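Side-chain contacts in endo-1,3-beta-glucanase (Streptomyces sioyaensis, PDB 3DGT), which probably hydrolyses internal 1,3-beta-glucosidic bonds of 1,3-beta-glucans with its family 16 glycoside hydrolase catalytic domain, the part of the protein present here: residues P109-T112 and G113-A117; Q216-A220 and N221-A225. One frame throughout, in Å; residues are numbered along the deposited sequence.

Interaction 1 of 2, residues P109-T112 and G113-A117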
ATOM      1  N   PRO A 109      -5.477 -10.304  -4.649  1.00 11.40           N
ATOM      2  CA  PRO A 109      -6.406 -10.828  -5.652  1.00 10.99           C
ATOM      3  C   PRO A 109      -6.127 -12.293  -5.969  1.00 11.39           C
ATOM      4  O   PRO A 109      -5.001 -12.662  -6.307  1.00 11.46           O
ATOM      5  CB  PRO A 109      -6.146  -9.930  -6.860  1.00 11.22           C
ATOM      6  CG  PRO A 109      -5.778  -8.624  -6.248  1.00 11.12           C
ATOM      7  CD  PRO A 109      -4.951  -8.983  -5.033  1.00 11.75           C
ATOM      8  N   ASN A 110      -7.154 -13.128  -5.842  1.00 11.58           N
ATOM      9  CA  ASN A 110      -6.964 -14.568  -5.939  1.00 11.89           C
ATOM     10  C   ASN A 110      -7.029 -15.053  -7.372  1.00 11.66           C
ATOM     11  O   ASN A 110      -8.050 -15.558  -7.849  1.00 12.74           O
ATOM     12  CB  ASN A 110      -7.956 -15.315  -5.054  1.00 11.99           C
ATOM     13  CG  ASN A 110      -7.625 -16.779  -4.913  1.00 13.86           C
ATOM     14  OD1 ASN A 110      -6.642 -17.276  -5.473  1.00 14.72           O
ATOM     15  ND2 ASN A 110      -8.439 -17.477  -4.144  1.00 14.79           N
ATOM     16  N   VAL A 111      -5.901 -14.860  -8.045  1.00 11.71           N
ATOM     17  CA  VAL A 111      -5.748 -15.178  -9.458  1.00 11.72           C
ATOM     18  C   VAL A 111      -4.255 -15.410  -9.715  1.00 12.15           C
ATOM     19  O   VAL A 111      -3.408 -14.734  -9.137  1.00 11.86           O
ATOM     20  CB  VAL A 111      -6.344 -14.041 -10.342  1.00 12.25           C
ATOM     21  CG1 VAL A 111      -5.647 -12.702 -10.095  1.00 13.01           C
ATOM     22  CG2 VAL A 111      -6.310 -14.412 -11.823  1.00 12.25           C
ATOM     23  N   THR A 112      -3.937 -16.410 -10.535  1.00 11.60           N
ATOM     24  CA  THR A 112      -2.542 -16.767 -10.809  1.00 11.59           C
ATOM     25  C   THR A 112      -2.354 -17.012 -12.299  1.00 11.74           C
ATOM     26  O   THR A 112      -3.331 -17.107 -13.043  1.00 12.26           O
ATOM     27  CB  THR A 112      -2.108 -18.027 -10.019  1.00 11.46           C
ATOM     28  OG1 THR A 112      -2.916 -19.134 -10.421  1.00 11.73           O
ATOM     29  CG2 THR A 112      -2.264 -17.817  -8.515  1.00 11.58           C
ATOM     30  N   GLY A 113      -1.102 -17.117 -12.724  1.00 11.53           N
ATOM     31  CA  GLY A 113      -0.776 -17.472 -14.107  1.00 12.06           C
ATOM     32  C   GLY A 113      -1.127 -16.392 -15.103  1.00 11.85           C
ATOM     33  O   GLY A 113      -1.125 -15.205 -14.779  1.00 12.09           O
ATOM     34  N   ASP A 114      -1.440 -16.799 -16.330  1.00 12.23           N
ATOM     35  CA  ASP A 114      -1.718 -15.817 -17.386  1.00 12.16           C
ATOM     36  C   ASP A 114      -2.883 -14.893 -17.036  1.00 12.22           C
ATOM     37  O   ASP A 114      -2.890 -13.728 -17.420  1.00 12.36           O
ATOM     38  CB  ASP A 114      -2.009 -16.497 -18.732  1.00 12.54           C
ATOM     39  CG  ASP A 114      -0.775 -17.142 -19.359  1.00 12.89           C
ATOM     40  OD1 ASP A 114       0.352 -16.956 -18.853  1.00 14.40           O
ATOM     41  OD2 ASP A 114      -0.949 -17.848 -20.379  1.00 15.95           O
ATOM     42  N   ALA A 115      -3.854 -15.418 -16.288  1.00 11.96           N
ATOM     43  CA  ALA A 115      -5.028 -14.645 -15.881  1.00 11.76           C
ATOM     44  C   ALA A 115      -4.705 -13.493 -14.928  1.00 12.04           C
ATOM     45  O   ALA A 115      -5.484 -12.544 -14.830  1.00 11.80           O
ATOM     46  CB  ALA A 115      -6.061 -15.575 -15.258  1.00 11.80           C
ATOM     47  N   ALA A 116      -3.562 -13.573 -14.247  1.00 11.64           N
ATOM     48  CA  ALA A 116      -3.164 -12.575 -13.255  1.00 11.44           C
ATOM     49  C   ALA A 116      -2.258 -11.504 -13.824  1.00 11.08           C
ATOM     50  O   ALA A 116      -1.866 -10.592 -13.098  1.00 11.56           O
ATOM     51  CB  ALA A 116      -2.465 -13.254 -12.099  1.00 11.14           C
ATOM     52  N   ALA A 117      -1.899 -11.602 -15.107  1.00 11.07           N
ATOM     53  CA  ALA A 117      -0.874 -10.724 -15.654  1.00 11.61           C
ATOM     54  C   ALA A 117      -1.322  -9.269 -15.597  1.00 11.38           C
ATOM     55  O   ALA A 117      -2.375  -8.895 -16.141  1.00 11.44           O
ATOM     56  CB  ALA A 117      -0.516 -11.136 -17.074  1.00 11.85           C
TER
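V111 spreads its two methyl groups over the consecutive alanines A115 and A116, one methyl to each. CG2 lies 3.6 Å from A115 CB and also reaches the carbonyl group of A115, whereas V111 CG1 meets A116 CB at 3.8 Å. The first torsion of V111 sets this division: at chi1 60° CG1 sits between the backbone N and the carbonyl carbon, and CG2 lies anti to N. A116 CB in turn comes within 3.4 Å of V111 O, a methyl set against the peptide that carries the valine. Between these residues the chain folds back at G113, whose positive phi of 69° leads into the short 3-10 segment 114-116. There A116 N bonds to G113 O at 3.0 Å, which closes the turn that brings A115 and A116 against V111. The CB of T112 is directed away from 113-117, so its side chain adds little here. The arrangement is a local apolar contact across a surface turn linking strand 99-107 to strand 119-127. V111 and P109 also pack on Y119 of the latter strand, while A115 is tied through its backbone to E261 in another loop.

Interaction 2 of 2, residues Q216-A220 and N221-A225. Unlike the reference sequence in segment 221-225: Q222 (reference His).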
ATOM      1  N   GLN A 216      12.161  -7.042   5.990  1.00 13.67           N
ATOM      2  CA  GLN A 216      12.948  -5.888   5.580  1.00 14.21           C
ATOM      3  C   GLN A 216      13.050  -4.892   6.715  1.00 14.83           C
ATOM      4  O   GLN A 216      12.047  -4.549   7.341  1.00 15.14           O
ATOM      5  CB  GLN A 216      12.347  -5.215   4.339  1.00 14.54           C
ATOM      6  CG  GLN A 216      13.088  -3.931   3.904  1.00 15.31           C
ATOM      7  CD  GLN A 216      14.485  -4.207   3.354  1.00 16.78           C
ATOM      8  OE1 GLN A 216      14.660  -5.063   2.486  1.00 19.14           O
ATOM      9  NE2 GLN A 216      15.486  -3.483   3.858  1.00 16.37           N
ATOM     10  N   THR A 217      14.274  -4.451   6.979  1.00 15.51           N
ATOM     11  CA  THR A 217      14.516  -3.371   7.923  1.00 16.20           C
ATOM     12  C   THR A 217      15.305  -2.276   7.217  1.00 15.90           C
ATOM     13  O   THR A 217      16.210  -2.551   6.417  1.00 16.65           O
ATOM     14  CB  THR A 217      15.279  -3.849   9.173  1.00 16.49           C
ATOM     15  OG1 THR A 217      14.674  -5.042   9.689  1.00 18.83           O
ATOM     16  CG2 THR A 217      15.253  -2.781  10.272  1.00 18.28           C
ATOM     17  N   VAL A 218      14.936  -1.037   7.514  1.00 15.03           N
ATOM     18  CA  VAL A 218      15.629   0.137   6.993  1.00 14.73           C
ATOM     19  C   VAL A 218      16.051   0.945   8.211  1.00 14.47           C
ATOM     20  O   VAL A 218      15.269   1.126   9.136  1.00 14.74           O
ATOM     21  CB  VAL A 218      14.706   0.979   6.066  1.00 14.86           C
ATOM     22  CG1 VAL A 218      15.469   2.149   5.442  1.00 16.33           C
ATOM     23  CG2 VAL A 218      14.096   0.103   4.966  1.00 16.16           C
ATOM     24  N   THR A 219      17.297   1.409   8.235  1.00 14.04           N
ATOM     25  CA  THR A 219      17.755   2.256   9.341  1.00 14.01           C
ATOM     26  C   THR A 219      18.199   3.616   8.837  1.00 14.23           C
ATOM     27  O   THR A 219      18.628   3.759   7.692  1.00 14.23           O
ATOM     28  CB  THR A 219      18.889   1.607  10.154  1.00 14.00           C
ATOM     29  OG1 THR A 219      20.014   1.380   9.300  1.00 13.93           O
ATOM     30  CG2 THR A 219      18.452   0.283  10.762  1.00 13.62           C
ATOM     31  N   ALA A 220      18.106   4.611   9.718  1.00 14.48           N
ATOM     32  CA  ALA A 220      18.370   6.004   9.361  1.00 15.18           C
ATOM     33  C   ALA A 220      19.772   6.222   8.830  1.00 15.67           C
ATOM     34  O   ALA A 220      19.984   7.112   8.006  1.00 16.98           O
ATOM     35  CB  ALA A 220      18.121   6.907  10.546  1.00 15.01           C
ATOM     36  N   ASN A 221      20.729   5.422   9.294  1.00 15.75           N
ATOM     37  CA  ASN A 221      22.116   5.621   8.913  1.00 16.41           C
ATOM     38  C   ASN A 221      22.424   5.114   7.500  1.00 16.33           C
ATOM     39  O   ASN A 221      23.570   5.232   7.035  1.00 17.21           O
ATOM     40  CB  ASN A 221      23.053   4.991   9.946  1.00 16.75           C
ATOM     41  CG  ASN A 221      22.830   3.509  10.098  1.00 16.24           C
ATOM     42  OD1 ASN A 221      21.701   3.052  10.295  1.00 16.76           O
ATOM     43  ND2 ASN A 221      23.903   2.746  10.012  1.00 17.48           N
ATOM     44  N   GLN A 222      21.411   4.572   6.812  1.00 16.08           N
ATOM     45  CA  GLN A 222      21.560   4.163   5.407  1.00 16.37           C
ATOM     46  C   GLN A 222      21.554   5.354   4.460  1.00 16.40           C
ATOM     47  O   GLN A 222      21.776   5.201   3.262  1.00 17.40           O
ATOM     48  CB  GLN A 222      20.475   3.168   4.981  1.00 16.11           C
ATOM     49  CG  GLN A 222      20.642   1.793   5.593  1.00 15.78           C
ATOM     50  CD  GLN A 222      19.648   0.796   5.040  1.00 16.04           C
ATOM     51  OE1 GLN A 222      19.816   0.255   3.950  1.00 18.42           O
ATOM     52  NE2 GLN A 222      18.609   0.544   5.796  1.00 14.33           N
ATOM     53  N   MET A 223      21.278   6.540   4.992  1.00 16.66           N
ATOM     54  CA  MET A 223      21.253   7.761   4.185  1.00 16.62           C
ATOM     55  C   MET A 223      21.703   8.924   5.065  1.00 17.21           C
ATOM     56  O   MET A 223      21.844   8.758   6.280  1.00 17.22           O
ATOM     57  CB  MET A 223      19.841   7.991   3.614  1.00 17.16           C
ATOM     58  CG  MET A 223      18.754   8.118   4.678  1.00 16.11           C
ATOM     59  SD  MET A 223      17.095   7.710   4.098  1.00 15.52           S
ATOM     60  CE  MET A 223      17.142   5.928   4.206  1.00 16.96           C
ATOM     61  N   ASP A 224      21.943  10.094   4.473  1.00 17.66           N
ATOM     62  CA  ASP A 224      22.326  11.244   5.287  1.00 18.67           C
ATOM     63  C   ASP A 224      21.141  11.803   6.088  1.00 18.58           C
ATOM     64  O   ASP A 224      19.982  11.444   5.826  1.00 18.22           O
ATOM     65  CB  ASP A 224      23.102  12.313   4.483  1.00 19.27           C
ATOM     66  CG  ASP A 224      22.271  13.012   3.416  1.00 21.69           C
ATOM     67  OD1 ASP A 224      21.031  13.045   3.504  1.00 23.49           O
ATOM     68  OD2 ASP A 224      22.895  13.583   2.488  1.00 24.67           O
ATOM     69  N   ALA A 225      21.436  12.654   7.069  1.00 18.81           N
ATOM     70  CA  ALA A 225      20.419  13.214   7.954  1.00 18.45           C
ATOM     71  C   ALA A 225      19.309  13.936   7.196  1.00 18.55           C
ATOM     72  O   ALA A 225      18.135  13.728   7.484  1.00 18.39           O
ATOM     73  CB  ALA A 225      21.059  14.147   8.995  1.00 19.12           C
TER
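T219 lies alongside N221, the two side chains pointing the same way, and its hydroxyl comes up against the OD1 side of the asparagine amide. The setting is the end of an edge strand of the GH16 beta-sandwich: strand 213-219 runs out into a 3-10 turn before helix 225-232. The hydroxyl gives a hydrogen bond from T219 OG1 to N221 OD1 at 2.6 Å, approaching with a tilt of 32° from the carbonyl plane. With chi1 at 61°, T219 OG1 stands between the backbone N and the carbonyl carbon, the rotation that turns it to the asparagine. A valine here would keep the branched shape but would probably leave N221 OD1 without this donor and the amide freer to turn.

The backbone evidence for the turn is a pair of successive i to i+3 bonds. Q222 N reaches T219 O at 3.0 Å in a nearly straight bond (161°), with the donor well above the carbonyl plane; M223 N to A220 O, at 3.3 Å, is weak. T219 O is also flanked by the aliphatic start of the Q222 side chain, CB at 3.3 Å and CG at 3.5 Å. Q222, where the reference sequence has histidine, then runs back over the strand and crosses V218 roughly at right angles.

Beyond the turn, D224 takes the N-cap position of helix 225-232: its side chain caps a backbone N of the helix, and OD1 bonds T227 OG1 as well. M223 packs on W228 of that helix and on the C161-C169 disulfide. Its chain bends back at the thioether, leaving M223 CE 4.3 Å from V218 CG1.

Followed from the N terminus, the two contacts come in series: interaction 1 closes before interaction 2 opens, so they neither nest nor cross. Residues 109-117 make up most of the connection from strand 99-107 to strand 119-127, and touch the loop that carries E261 and H264. Residues 216-225 come about a hundred positions later, where strand 213-219 ends and the chain passes through a turn into helix 225-232. The centres of interactions 1 and 2 are about 35 Å apart. Their nearest atoms are about 20 Å apart, which excludes direct contact. Each turn lies at a strand exit of its own: one between two strands, the other between a strand and a helix, both within the family 16 domain and away from the magnesium site.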